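Local coordinates for protein pectinesterase (Sitophilus oryzae, PDB 4PMH) that hydrolyses the methyl esters of pectin to de-esterified polygalacturonate and methanol, and probably serves in digesting plant cell walls, at residues Gln28-Pro33 with Gln187-Asn192; Ile103-Pro108 with Ser118-Leu123; Tyr42-Gly47 with Ile69-Gly74; Thr337-Asn342 with Asp351-Phe356; Ala193-His198 with Thr219-Asp224. All coordinates share one frame; numbering follows the deposited sequence.

Contact 1. Residues Gln28-Pro33 with Gln187-Asn192; sequences QGWSPP and QIQIHN
Trp30 lays one face of its indole over Gln187, and the glutamine can be followed outward along that face. CB of Gln187 sits 3.7 Å from CE2 of Trp30, over the CE2-CZ2 rim of the indole. CG comes next, in a CH-pi contact 3.7 Å from the centroid of the five-membered ring of Trp30 and only 9° off its normal. The chain runs extended beyond CG (chi2 -179°), which carries the amide along the ring face above NE1 and CD1, its plane turned 27° from the indole. At the tip OE1 of Gln187 accepts from a water at 2.7 Å that itself takes the N-H of Trp30 NE1 at 3.0 Å. Pro32 CG covers the opposite face, so the indole is sandwiched. At the ring edge, CH2 of Trp30 meets CG of Gln189, whose extended chain carries NE2 on to the carbonyl O of Pro33 in a nearly straight 2.8 Å hydrogen bond, while Gln160 holds its OE1. With an alanine at Trp30, a gap would probably open between Pro32 and Gln187 and the water lose its indole donor. Here an irregular N-terminal loop is pinned across the outside of strand 188-191, part of one coil of the right-handed parallel beta-helix of pectin methylesterases.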
# COMPACT_ATOMS: atom_id res chain seq x y z
N GLN A 28 11.51 -9.62 10.32
CA GLN A 28 11.14 -10.82 11.04
C GLN A 28 11.84 -12.05 10.47
O GLN A 28 11.24 -13.09 10.29
CB GLN A 28 9.61 -11.00 11.02
CG GLN A 28 8.84 -9.93 11.76
CD GLN A 28 7.36 -9.95 11.41
OE1 GLN A 28 6.62 -10.81 11.88
NE2 GLN A 28 6.91 -8.99 10.59
N GLY A 29 13.11 -11.92 10.15
CA GLY A 29 13.90 -13.04 9.64
C GLY A 29 13.96 -13.13 8.13
O GLY A 29 14.82 -13.83 7.58
N TRP A 30 13.04 -12.46 7.43
CA TRP A 30 13.12 -12.43 5.98
C TRP A 30 14.36 -11.64 5.54
O TRP A 30 14.63 -10.55 6.04
CB TRP A 30 11.85 -11.84 5.37
CG TRP A 30 11.91 -11.65 3.89
CD1 TRP A 30 12.54 -12.45 2.97
CD2 TRP A 30 11.30 -10.59 3.15
NE1 TRP A 30 12.36 -11.95 1.70
CE2 TRP A 30 11.60 -10.81 1.78
CE3 TRP A 30 10.52 -9.49 3.50
CZ2 TRP A 30 11.16 -9.94 0.77
CZ3 TRP A 30 10.07 -8.64 2.49
CH2 TRP A 30 10.39 -8.87 1.15
N SER A 31 15.12 -12.22 4.63
CA SER A 31 16.27 -11.56 4.05
C SER A 31 16.00 -11.35 2.55
O SER A 31 16.16 -12.28 1.74
CB SER A 31 17.49 -12.42 4.29
OG SER A 31 17.19 -13.79 4.11
N PRO A 32 15.53 -10.14 2.20
CA PRO A 32 15.09 -9.86 0.83
C PRO A 32 16.24 -9.96 -0.18
O PRO A 32 17.32 -9.43 0.08
CB PRO A 32 14.59 -8.42 0.90
CG PRO A 32 14.32 -8.17 2.35
CD PRO A 32 15.33 -8.98 3.08
N PRO A 33 16.02 -10.67 -1.29
CA PRO A 33 17.09 -10.68 -2.28
C PRO A 33 17.28 -9.33 -2.96
O PRO A 33 16.33 -8.54 -3.06
CB PRO A 33 16.68 -11.78 -3.26
CG PRO A 33 15.26 -12.12 -2.96
CD PRO A 33 14.92 -11.60 -1.61
N GLN A 187 6.71 -11.67 1.27
CA GLN A 187 7.98 -11.42 0.59
C GLN A 187 7.86 -10.68 -0.73
O GLN A 187 8.59 -10.97 -1.68
CB GLN A 187 8.79 -12.72 0.44
CG GLN A 187 8.96 -13.41 1.78
CD GLN A 187 9.77 -14.68 1.72
OE1 GLN A 187 10.58 -14.89 0.80
NE2 GLN A 187 9.55 -15.55 2.71
N ILE A 188 6.97 -9.70 -0.77
CA ILE A 188 6.83 -8.83 -1.92
C ILE A 188 7.80 -7.65 -1.82
O ILE A 188 7.95 -7.03 -0.76
CB ILE A 188 5.41 -8.24 -2.04
CG1 ILE A 188 4.35 -9.33 -1.88
CG2 ILE A 188 5.24 -7.55 -3.38
CD1 ILE A 188 4.59 -10.56 -2.71
N GLN A 189 8.44 -7.33 -2.92
CA GLN A 189 9.40 -6.25 -2.96
C GLN A 189 8.97 -5.29 -4.06
O GLN A 189 8.73 -5.72 -5.19
CB GLN A 189 10.80 -6.80 -3.27
CG GLN A 189 11.32 -7.81 -2.28
CD GLN A 189 12.62 -8.44 -2.76
OE1 GLN A 189 12.62 -9.54 -3.30
NE2 GLN A 189 13.72 -7.73 -2.60
N ILE A 190 8.86 -4.01 -3.72
CA ILE A 190 8.49 -2.97 -4.68
C ILE A 190 9.63 -1.96 -4.70
O ILE A 190 9.94 -1.35 -3.67
CB ILE A 190 7.20 -2.24 -4.25
CG1 ILE A 190 6.04 -3.20 -4.10
CG2 ILE A 190 6.85 -1.15 -5.26
CD1 ILE A 190 6.08 -4.03 -2.85
N HIS A 191 10.28 -1.78 -5.84
CA HIS A 191 11.50 -0.99 -5.88
C HIS A 191 11.50 -0.03 -7.06
O HIS A 191 11.28 -0.44 -8.19
CB HIS A 191 12.71 -1.91 -5.95
CG HIS A 191 14.02 -1.20 -6.05
ND1 HIS A 191 14.47 -0.32 -5.09
CD2 HIS A 191 15.02 -1.30 -6.97
CE1 HIS A 191 15.67 0.12 -5.43
NE2 HIS A 191 16.02 -0.45 -6.56
N ASN A 192 11.73 1.26 -6.78
CA ASN A 192 11.82 2.25 -7.83
C ASN A 192 10.52 2.33 -8.65
O ASN A 192 10.54 2.30 -9.86
CB ASN A 192 13.03 1.98 -8.74
CG ASN A 192 13.35 3.15 -9.67
OD1 ASN A 192 13.21 4.33 -9.29
ND2 ASN A 192 13.76 2.83 -10.89
O HOH W 1 12.21 -13.57 -0.86

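Contact 2. Residues Ile103-Pro108 with Ser118-Leu123; sequences ITLNMP and SLVGSL
Leu119 sets its CD2 methyl against both Leu105 and Met107, and this one branch carries most of the contact. With chi1 at -166° its CG lies anti to the backbone N, and the side chain reaches from the helix toward the strand end. In Leu105 CG is anti to the carbonyl carbon, and the two leucines meet tip to tip, CD2 of Leu105 lying 3.8 Å from CD2 of Leu119. The other branch of Leu105, CD1, extends to Val120, 4.2 Å from its CG1. Strand 101-105 belongs to a parallel sheet of the beta-helix, and helix 113-120 lies in the excursion that follows it, so the contact folds this insertion back on the strand it has just left. Two residues beyond Leu105, Met107 also points toward the helix. Its chain is extended through chi1 and chi2, which carries SD to Leu119 CD2 at 3.7 Å, with Val120 CG1 more distant from the sulfur at 4.4 Å; the bend at chi3 (76°) only turns the terminal CE. No hydrogen bond crosses between the segments; the grip is purely apolar. Polar groups are used along the chain instead: Met107 O accepts from Asn168 ND2, and Asn106 OD1 from Asn172 ND2. The side chain of Met107 lies about 11 Å from that of Gln177, which probably binds substrate.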
# COMPACT_ATOMS: atom_id res chain seq x y z
N ILE A 103 0.94 1.48 -16.19
CA ILE A 103 -0.17 0.57 -16.24
C ILE A 103 -1.31 1.31 -15.56
O ILE A 103 -1.22 1.57 -14.36
CB ILE A 103 0.15 -0.72 -15.47
CG1 ILE A 103 1.49 -1.31 -15.95
CG2 ILE A 103 -0.98 -1.72 -15.63
CD1 ILE A 103 2.01 -2.43 -15.07
N THR A 104 -2.35 1.66 -16.30
CA THR A 104 -3.34 2.57 -15.76
C THR A 104 -4.77 2.26 -16.20
O THR A 104 -5.00 1.87 -17.34
CB THR A 104 -3.01 4.04 -16.15
OG1 THR A 104 -4.02 4.90 -15.62
CG2 THR A 104 -2.93 4.26 -17.68
N LEU A 105 -5.71 2.47 -15.29
CA LEU A 105 -7.14 2.39 -15.60
C LEU A 105 -7.90 3.35 -14.69
O LEU A 105 -7.39 3.70 -13.64
CB LEU A 105 -7.66 0.97 -15.35
CG LEU A 105 -7.29 -0.12 -16.35
CD1 LEU A 105 -7.67 -1.48 -15.81
CD2 LEU A 105 -7.98 0.14 -17.68
N ASN A 106 -9.08 3.78 -15.13
CA ASN A 106 -10.05 4.53 -14.29
C ASN A 106 -11.11 3.51 -13.90
O ASN A 106 -12.06 3.26 -14.65
CB ASN A 106 -10.67 5.69 -15.09
CG ASN A 106 -11.65 6.55 -14.27
OD1 ASN A 106 -12.17 6.14 -13.22
ND2 ASN A 106 -11.94 7.74 -14.79
N MET A 107 -10.92 2.89 -12.74
CA MET A 107 -11.72 1.73 -12.37
C MET A 107 -11.95 1.73 -10.88
O MET A 107 -11.26 1.02 -10.13
CB MET A 107 -11.02 0.43 -12.80
CG MET A 107 -11.92 -0.80 -12.71
SD MET A 107 -11.23 -2.26 -13.52
CE MET A 107 -9.99 -2.77 -12.34
N PRO A 108 -12.93 2.52 -10.42
CA PRO A 108 -13.26 2.55 -9.00
C PRO A 108 -13.98 1.29 -8.50
O PRO A 108 -14.44 0.46 -9.29
CB PRO A 108 -14.18 3.77 -8.87
CG PRO A 108 -14.87 3.85 -10.21
CD PRO A 108 -13.82 3.41 -11.21
N SER A 118 -16.33 -5.44 -19.77
CA SER A 118 -16.01 -4.73 -21.01
C SER A 118 -14.59 -4.22 -20.98
O SER A 118 -13.88 -4.31 -21.97
CB SER A 118 -16.96 -3.56 -21.27
OG SER A 118 -18.25 -4.05 -21.54
N LEU A 119 -14.18 -3.70 -19.83
CA LEU A 119 -12.87 -3.10 -19.72
C LEU A 119 -11.72 -4.13 -19.74
O LEU A 119 -10.72 -3.90 -20.41
CB LEU A 119 -12.81 -2.23 -18.45
CG LEU A 119 -11.64 -1.26 -18.33
CD1 LEU A 119 -11.75 -0.13 -19.35
CD2 LEU A 119 -11.57 -0.70 -16.90
N VAL A 120 -11.86 -5.24 -19.03
CA VAL A 120 -10.72 -6.19 -18.88
C VAL A 120 -10.97 -7.62 -19.35
O VAL A 120 -10.04 -8.45 -19.37
CB VAL A 120 -10.25 -6.25 -17.41
CG1 VAL A 120 -9.98 -4.84 -16.89
CG2 VAL A 120 -11.26 -6.97 -16.54
N GLY A 121 -12.21 -7.92 -19.74
CA GLY A 121 -12.61 -9.29 -19.99
C GLY A 121 -11.79 -9.96 -21.07
O GLY A 121 -11.50 -11.17 -20.99
N SER A 122 -11.38 -9.18 -22.07
CA SER A 122 -10.60 -9.72 -23.18
C SER A 122 -9.18 -10.12 -22.77
O SER A 122 -8.44 -10.66 -23.58
CB SER A 122 -10.57 -8.75 -24.36
OG SER A 122 -9.96 -7.51 -24.03
N LEU A 123 -8.79 -9.88 -21.53
CA LEU A 123 -7.49 -10.33 -21.06
C LEU A 123 -7.51 -11.78 -20.56
O LEU A 123 -6.44 -12.35 -20.29
CB LEU A 123 -6.97 -9.41 -19.95
CG LEU A 123 -6.67 -7.99 -20.40
CD1 LEU A 123 -6.54 -7.08 -19.19
CD2 LEU A 123 -5.40 -7.95 -21.25

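Contact 3. Residues Tyr42-Gly47 with Ile69-Gly74; sequences YTVGNG and IKINAG
Three backbone hydrogen bonds join Tyr42-Val44 to Ile69-Asn72 in parallel register. Lys70 is held through both its N and its O by strand 42-44: its N donates to Tyr42 O at 2.9 Å, and its O accepts from Val44 N at 2.8 Å. The third bond, Asn72 N to Val44 O at 3.1 Å, closes the ladder where strand 42-44 enters a type II turn, Thr43 to Asn46. Gly45, with phi of 110°, turns the chain there, and a CB on it would run into ND2 of Asn72. On one face Thr43 and Lys70 lie side by side. Thr43 CG2 is anti to the backbone N (chi1 of OG1 -62°), which sets it against both CE of Lys70, at 3.8 Å, and OD1 of Asn72. The face of Tyr42, Val44, Ile69 and Ile71 is mainly apolar: CD2 of Tyr42 meets CG1 of Ile69 at 4.1 Å, and CG2 of Val44 reaches CG1 of Ile71. Helix 51-61 covers this side, its Ala54 touching Val44 and Ile69, and completes a beta-alpha-beta unit at the edge of the long parallel sheet. Chemically the contact is two-sided: the backbone fixes the register, the apolar face is matched to the helix, and the face of Thr43 and Lys70 is the more polar.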
# COMPACT_ATOMS: atom_id res chain seq x y z
N TYR A 42 10.57 -13.09 -20.44
CA TYR A 42 9.36 -12.74 -21.19
C TYR A 42 9.29 -11.24 -21.33
O TYR A 42 9.47 -10.52 -20.34
CB TYR A 42 8.15 -13.23 -20.42
CG TYR A 42 8.32 -14.66 -19.99
CD1 TYR A 42 8.03 -15.71 -20.87
CD2 TYR A 42 8.80 -14.98 -18.73
CE1 TYR A 42 8.20 -17.03 -20.49
CE2 TYR A 42 8.98 -16.29 -18.36
CZ TYR A 42 8.67 -17.31 -19.24
OH TYR A 42 8.84 -18.62 -18.87
N THR A 43 9.05 -10.75 -22.55
CA THR A 43 9.05 -9.31 -22.82
C THR A 43 7.74 -8.87 -23.46
O THR A 43 7.36 -9.38 -24.51
CB THR A 43 10.22 -8.94 -23.73
OG1 THR A 43 11.45 -9.27 -23.06
CG2 THR A 43 10.21 -7.44 -24.04
N VAL A 44 7.04 -7.96 -22.80
CA VAL A 44 5.83 -7.39 -23.34
C VAL A 44 6.29 -6.34 -24.35
O VAL A 44 6.92 -5.34 -23.97
CB VAL A 44 4.97 -6.72 -22.25
CG1 VAL A 44 3.68 -6.19 -22.84
CG2 VAL A 44 4.66 -7.71 -21.13
N GLY A 45 5.99 -6.57 -25.62
CA GLY A 45 6.51 -5.74 -26.71
C GLY A 45 7.54 -6.49 -27.56
O GLY A 45 7.85 -6.04 -28.65
N ASN A 46 8.07 -7.60 -27.06
CA ASN A 46 8.93 -8.49 -27.83
C ASN A 46 8.66 -9.98 -27.50
O ASN A 46 9.58 -10.75 -27.15
CB ASN A 46 10.40 -8.11 -27.62
CG ASN A 46 11.33 -8.86 -28.57
OD1 ASN A 46 10.95 -9.21 -29.69
ND2 ASN A 46 12.54 -9.15 -28.11
N GLY A 47 7.39 -10.38 -27.65
CA GLY A 47 6.95 -11.73 -27.33
C GLY A 47 5.55 -11.82 -26.72
O GLY A 47 4.90 -12.87 -26.82
N ILE A 69 10.07 -10.63 -16.20
CA ILE A 69 9.14 -10.13 -17.17
C ILE A 69 9.44 -8.66 -17.37
O ILE A 69 9.21 -7.85 -16.46
CB ILE A 69 7.68 -10.28 -16.71
CG1 ILE A 69 7.32 -11.76 -16.67
CG2 ILE A 69 6.74 -9.51 -17.64
CD1 ILE A 69 6.17 -12.12 -15.78
N LYS A 70 9.94 -8.32 -18.56
CA LYS A 70 10.21 -6.94 -18.91
C LYS A 70 9.03 -6.33 -19.65
O LYS A 70 8.53 -6.91 -20.61
CB LYS A 70 11.43 -6.87 -19.80
CG LYS A 70 11.78 -5.45 -20.19
CD LYS A 70 13.16 -5.39 -20.82
CE LYS A 70 13.16 -5.96 -22.22
NZ LYS A 70 14.39 -5.53 -22.95
N ILE A 71 8.58 -5.16 -19.19
CA ILE A 71 7.52 -4.43 -19.88
C ILE A 71 8.11 -3.24 -20.61
O ILE A 71 8.51 -2.24 -20.00
CB ILE A 71 6.43 -3.93 -18.91
CG1 ILE A 71 5.92 -5.09 -18.02
CG2 ILE A 71 5.29 -3.25 -19.69
CD1 ILE A 71 4.81 -4.73 -17.03
N ASN A 72 8.12 -3.30 -21.94
CA ASN A 72 8.63 -2.19 -22.71
C ASN A 72 7.90 -0.91 -22.35
O ASN A 72 6.70 -0.93 -22.06
CB ASN A 72 8.49 -2.45 -24.21
CG ASN A 72 9.60 -3.34 -24.75
OD1 ASN A 72 10.55 -3.67 -24.05
ND2 ASN A 72 9.48 -3.71 -26.01
N ALA A 73 8.65 0.19 -22.40
CA ALA A 73 8.14 1.51 -22.11
C ALA A 73 6.86 1.77 -22.90
O ALA A 73 6.75 1.39 -24.06
CB ALA A 73 9.18 2.56 -22.47
N GLY A 74 5.86 2.37 -22.26
CA GLY A 74 4.57 2.58 -22.91
C GLY A 74 3.46 2.79 -21.91
O GLY A 74 3.68 2.77 -20.70

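Contact 4. Residues Thr337-Asn342 with Asp351-Phe356; sequences TYSGNN and DNYNRF
At the last strand of the long parallel sheet, the loop 337-342 crosses the residues leading into strand 355-359, and Ser339 and Asn354 are clasped by a pair of hydrogen bonds. Ser339 N donates to OD1 of Asn354 at 2.9 Å, almost straight at 169°, and Asn354 N returns a bond to Ser339 O at 3.0 Å. The amide of Asn354 passes the Tyr338 ring at a slant, the two planes 22° apart, with OD1 of Asn354 3.3 Å from CD1 of Tyr338. Further out, CE1 of Tyr338 packs on CD2 of Phe356 at 3.8 Å, and a water joins the Tyr338 hydroxyl to Phe356 O. Tyr353 closes the other end. Asn341, its CG anti to the backbone N (chi1 -170°), places CB over one face of the Tyr353 ring in a CH-pi contact, 3.8 Å from the centroid, and its amide continues across that face, OD1 being held by Ala343 N. A second water links Ser339 OG to Asn352 O. The side chain of Phe356 lies about 5 Å from that of Arg290, which probably binds substrate. One buried asparagine thus stands in for a backbone carbonyl, joining an irregular loop to the residues leading into strand 355-359 through paired bonds.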
# COMPACT_ATOMS: atom_id res chain seq x y z
N THR A 337 -12.49 7.19 18.51
CA THR A 337 -11.67 8.38 18.64
C THR A 337 -10.18 8.02 18.77
O THR A 337 -9.83 7.00 19.36
CB THR A 337 -12.06 9.21 19.86
OG1 THR A 337 -11.70 8.51 21.05
CG2 THR A 337 -13.54 9.47 19.89
N TYR A 338 -9.32 8.85 18.17
CA TYR A 338 -7.86 8.65 18.30
C TYR A 338 -7.46 8.82 19.77
O TYR A 338 -7.89 9.79 20.42
CB TYR A 338 -7.04 9.60 17.42
CG TYR A 338 -5.56 9.44 17.76
CD1 TYR A 338 -4.87 8.29 17.39
CD2 TYR A 338 -4.89 10.40 18.52
CE1 TYR A 338 -3.55 8.10 17.77
CE2 TYR A 338 -3.57 10.21 18.90
CZ TYR A 338 -2.90 9.08 18.53
OH TYR A 338 -1.59 8.93 18.90
N SER A 339 -6.69 7.87 20.29
CA SER A 339 -6.15 7.98 21.65
C SER A 339 -4.67 7.58 21.68
O SER A 339 -4.31 6.44 21.40
CB SER A 339 -6.97 7.11 22.61
OG SER A 339 -6.60 7.32 23.97
N GLY A 340 -3.82 8.54 22.02
CA GLY A 340 -2.37 8.30 22.09
C GLY A 340 -1.92 8.12 23.53
O GLY A 340 -2.37 8.82 24.44
N ASN A 341 -1.04 7.16 23.74
CA ASN A 341 -0.52 6.87 25.05
C ASN A 341 0.85 7.51 25.20
O ASN A 341 1.85 7.05 24.67
CB ASN A 341 -0.41 5.35 25.27
CG ASN A 341 -0.10 5.01 26.71
OD1 ASN A 341 0.18 5.90 27.52
ND2 ASN A 341 -0.18 3.72 27.05
N ASN A 342 0.87 8.62 25.93
CA ASN A 342 2.11 9.33 26.17
C ASN A 342 2.66 9.17 27.59
O ASN A 342 3.40 10.03 28.05
CB ASN A 342 1.95 10.82 25.83
CG ASN A 342 1.08 11.56 26.83
OD1 ASN A 342 0.05 11.06 27.25
ND2 ASN A 342 1.48 12.77 27.19
N ASP A 351 -3.91 -2.24 23.39
CA ASP A 351 -5.01 -2.05 22.42
C ASP A 351 -6.13 -1.18 22.94
O ASP A 351 -7.17 -1.04 22.30
CB ASP A 351 -5.54 -3.41 21.98
CG ASP A 351 -4.53 -4.18 21.17
OD1 ASP A 351 -3.96 -3.59 20.22
OD2 ASP A 351 -4.29 -5.37 21.49
N ASN A 352 -5.93 -0.58 24.10
CA ASN A 352 -6.83 0.44 24.58
C ASN A 352 -6.48 1.81 24.03
O ASN A 352 -7.24 2.77 24.21
CB ASN A 352 -6.83 0.45 26.10
CG ASN A 352 -7.27 -0.88 26.64
OD1 ASN A 352 -8.46 -1.19 26.62
ND2 ASN A 352 -6.32 -1.70 27.06
N TYR A 353 -5.32 1.89 23.36
CA TYR A 353 -4.90 3.07 22.65
C TYR A 353 -4.54 2.68 21.22
O TYR A 353 -4.33 1.50 20.93
CB TYR A 353 -3.65 3.65 23.29
CG TYR A 353 -3.84 4.08 24.73
CD1 TYR A 353 -4.25 5.37 25.04
CD2 TYR A 353 -3.59 3.19 25.77
CE1 TYR A 353 -4.43 5.76 26.35
CE2 TYR A 353 -3.75 3.58 27.10
CZ TYR A 353 -4.18 4.86 27.38
OH TYR A 353 -4.36 5.27 28.68
N ASN A 354 -4.44 3.68 20.35
CA ASN A 354 -3.91 3.46 19.02
C ASN A 354 -2.43 3.13 19.08
O ASN A 354 -1.78 3.28 20.12
CB ASN A 354 -4.18 4.66 18.15
CG ASN A 354 -5.64 4.81 17.83
OD1 ASN A 354 -6.35 5.54 18.53
ND2 ASN A 354 -6.12 4.05 16.84
N ARG A 355 -1.91 2.63 17.96
CA ARG A 355 -0.50 2.24 17.88
C ARG A 355 0.19 2.99 16.76
O ARG A 355 0.88 2.40 15.91
CB ARG A 355 -0.34 0.71 17.68
CG ARG A 355 -1.20 -0.19 18.57
CD ARG A 355 -1.67 -1.44 17.77
NE ARG A 355 -0.63 -2.40 17.86
CZ ARG A 355 -0.48 -3.50 17.14
NH1 ARG A 355 -1.32 -3.88 16.18
NH2 ARG A 355 0.59 -4.22 17.43
N PHE A 356 0.03 4.30 16.77
CA PHE A 356 0.70 5.18 15.83
C PHE A 356 1.79 5.93 16.57
O PHE A 356 1.53 6.60 17.56
CB PHE A 356 -0.29 6.19 15.24
CG PHE A 356 -1.49 5.57 14.59
CD1 PHE A 356 -1.43 4.34 13.97
CD2 PHE A 356 -2.69 6.26 14.60
CE1 PHE A 356 -2.55 3.80 13.36
CE2 PHE A 356 -3.82 5.72 13.99
CZ PHE A 356 -3.75 4.49 13.38
O HOH W 2 -0.85 6.48 18.82
O HOH W 3 -7.84 5.66 25.41

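Contact 5. Residues Ala193-His198 with Thr219-Asp224; sequences ARLLGH and TYIEGD
Thr219 turns OG1 anti to its carbonyl carbon (chi1 -72°), and this brings the hydroxyl oxygen to the N-H of Ala193, which donates to it at 3.2 Å; OG1 is also bonded to Thr217 O. Glu222 has chi1 of 59°, with CG between N and the carbonyl carbon, and its extended chain passes Leu196: CG of Glu222 lies 3.7 Å from CD2 of Leu196. The same methyl meets the edge of the Tyr220 ring, while the hydroxyl of Tyr220 donates a very short bond to OE2 of Glu222. A water bridges OE1 of Glu222 to Gly197 O. Between these groups runs a parallel ladder, Tyr220 N to Ala193 O, Leu195 N to Tyr220 O at 2.7 Å, and Glu222 N to Leu195 O. On the face opposite Tyr220 and Glu222, CD1 of Leu195 lies alongside CG1 of Ile221, at 4.0 Å. Replacing Thr219 by a valine would probably leave Ala193 N and Thr217 O without the hydroxyl that joins them. Past the strands, Asp224 N bonds to His198 O at 2.7 Å; Asp246 holds His198 NE2 and Arg247 pairs with Asp224, close to Gln199, the probable transition-state stabiliser. Strands 194-196 and 220-223 are neighbours in a parallel sheet of the beta-helix, flanked by strands 165-168 and 240-243, with Leu202 of strand 202-204 packing on Leu195 and Ile221.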
# COMPACT_ATOMS: atom_id res chain seq x y z
N ALA A 193 9.40 2.45 -7.96
CA ALA A 193 8.11 2.44 -8.60
C ALA A 193 7.34 3.68 -8.24
O ALA A 193 7.74 4.45 -7.34
CB ALA A 193 7.33 1.19 -8.19
N ARG A 194 6.24 3.89 -8.96
CA ARG A 194 5.36 5.02 -8.74
C ARG A 194 3.93 4.45 -8.66
O ARG A 194 3.49 3.75 -9.58
CB ARG A 194 5.49 6.02 -9.92
CG ARG A 194 6.90 6.60 -10.15
CD ARG A 194 7.01 7.51 -11.39
NE ARG A 194 6.06 8.62 -11.37
CZ ARG A 194 5.00 8.78 -12.18
NH1 ARG A 194 4.70 7.92 -13.15
NH2 ARG A 194 4.21 9.84 -12.02
N LEU A 195 3.24 4.71 -7.56
CA LEU A 195 1.93 4.16 -7.30
C LEU A 195 0.96 5.35 -7.15
O LEU A 195 1.14 6.17 -6.26
CB LEU A 195 1.98 3.26 -6.04
CG LEU A 195 3.07 2.18 -6.03
CD1 LEU A 195 3.16 1.51 -4.67
CD2 LEU A 195 2.81 1.14 -7.12
N LEU A 196 -0.02 5.46 -8.06
CA LEU A 196 -0.78 6.69 -8.23
C LEU A 196 -2.28 6.48 -8.10
O LEU A 196 -2.86 5.60 -8.72
CB LEU A 196 -0.51 7.32 -9.61
CG LEU A 196 0.92 7.33 -10.17
CD1 LEU A 196 0.93 7.83 -11.61
CD2 LEU A 196 1.88 8.14 -9.32
N GLY A 197 -2.92 7.30 -7.30
CA GLY A 197 -4.33 7.18 -7.12
C GLY A 197 -4.81 8.32 -6.28
O GLY A 197 -4.16 9.36 -6.19
N HIS A 198 -5.97 8.12 -5.67
CA HIS A 198 -6.52 9.11 -4.78
C HIS A 198 -6.90 8.45 -3.47
O HIS A 198 -6.12 8.51 -2.52
CB HIS A 198 -7.65 9.85 -5.45
CG HIS A 198 -7.16 10.88 -6.42
ND1 HIS A 198 -6.93 10.59 -7.74
CD2 HIS A 198 -6.77 12.16 -6.23
CE1 HIS A 198 -6.43 11.66 -8.33
NE2 HIS A 198 -6.33 12.62 -7.44
N THR A 219 10.40 4.41 -3.70
CA THR A 219 9.11 4.36 -4.35
C THR A 219 8.26 5.58 -3.96
O THR A 219 8.29 6.06 -2.80
CB THR A 219 8.45 3.00 -4.03
OG1 THR A 219 9.14 1.97 -4.76
CG2 THR A 219 6.96 2.97 -4.39
N TYR A 220 7.53 6.07 -4.96
CA TYR A 220 6.69 7.25 -4.90
C TYR A 220 5.22 6.82 -4.87
O TYR A 220 4.75 6.08 -5.75
CB TYR A 220 6.93 8.13 -6.15
CG TYR A 220 6.01 9.33 -6.25
CD1 TYR A 220 6.31 10.53 -5.59
CD2 TYR A 220 4.82 9.27 -6.99
CE1 TYR A 220 5.47 11.63 -5.68
CE2 TYR A 220 3.97 10.37 -7.07
CZ TYR A 220 4.29 11.54 -6.42
OH TYR A 220 3.44 12.62 -6.48
N ILE A 221 4.49 7.30 -3.88
CA ILE A 221 3.13 6.90 -3.66
C ILE A 221 2.27 8.14 -3.42
O ILE A 221 2.58 8.94 -2.52
CB ILE A 221 3.01 5.94 -2.43
CG1 ILE A 221 4.02 4.79 -2.53
CG2 ILE A 221 1.59 5.41 -2.28
CD1 ILE A 221 4.20 4.02 -1.25
N GLU A 222 1.19 8.29 -4.19
CA GLU A 222 0.32 9.44 -4.02
C GLU A 222 -1.14 9.08 -3.88
O GLU A 222 -1.59 8.05 -4.37
CB GLU A 222 0.49 10.50 -5.15
CG GLU A 222 0.23 10.03 -6.57
CD GLU A 222 0.37 11.15 -7.63
OE1 GLU A 222 -0.48 11.15 -8.54
OE2 GLU A 222 1.31 11.99 -7.58
N GLY A 223 -1.87 9.97 -3.24
CA GLY A 223 -3.28 9.81 -2.99
C GLY A 223 -3.77 10.95 -2.12
O GLY A 223 -3.07 11.95 -1.94
N ASP A 224 -4.96 10.80 -1.58
CA ASP A 224 -5.49 11.78 -0.67
C ASP A 224 -6.14 11.18 0.56
O ASP A 224 -6.00 11.75 1.62
CB ASP A 224 -6.44 12.76 -1.37
CG ASP A 224 -7.53 12.08 -2.20
OD1 ASP A 224 -7.93 10.91 -1.93
OD2 ASP A 224 -8.01 12.75 -3.14
O HOH W 4 -3.13 10.45 -8.52

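In the fold
Contacts 2 and 5 are buried, whereas 1, 3 and 4 are only partly so. Contact 5, the most central, joins two inner strands of one parallel sheet; contact 3 repeats that ladder at the edge of another, where a turn ends the strand and a helix covers one face. Contacts 1, 3 and 4 all reach this longer sheet, 3 and 4 at its two ends with centres about 47 Å apart, while 2 and 5 share the other. Contacts 1 and 5 touch where Thr219 OG1 packs on residues 190-192, and contacts 2 and 3 meet through Ile103 and Ile71. Away from regular pairing, contacts 1 and 4 use amides, aromatic faces and waters, contact 2 apolar tips alone.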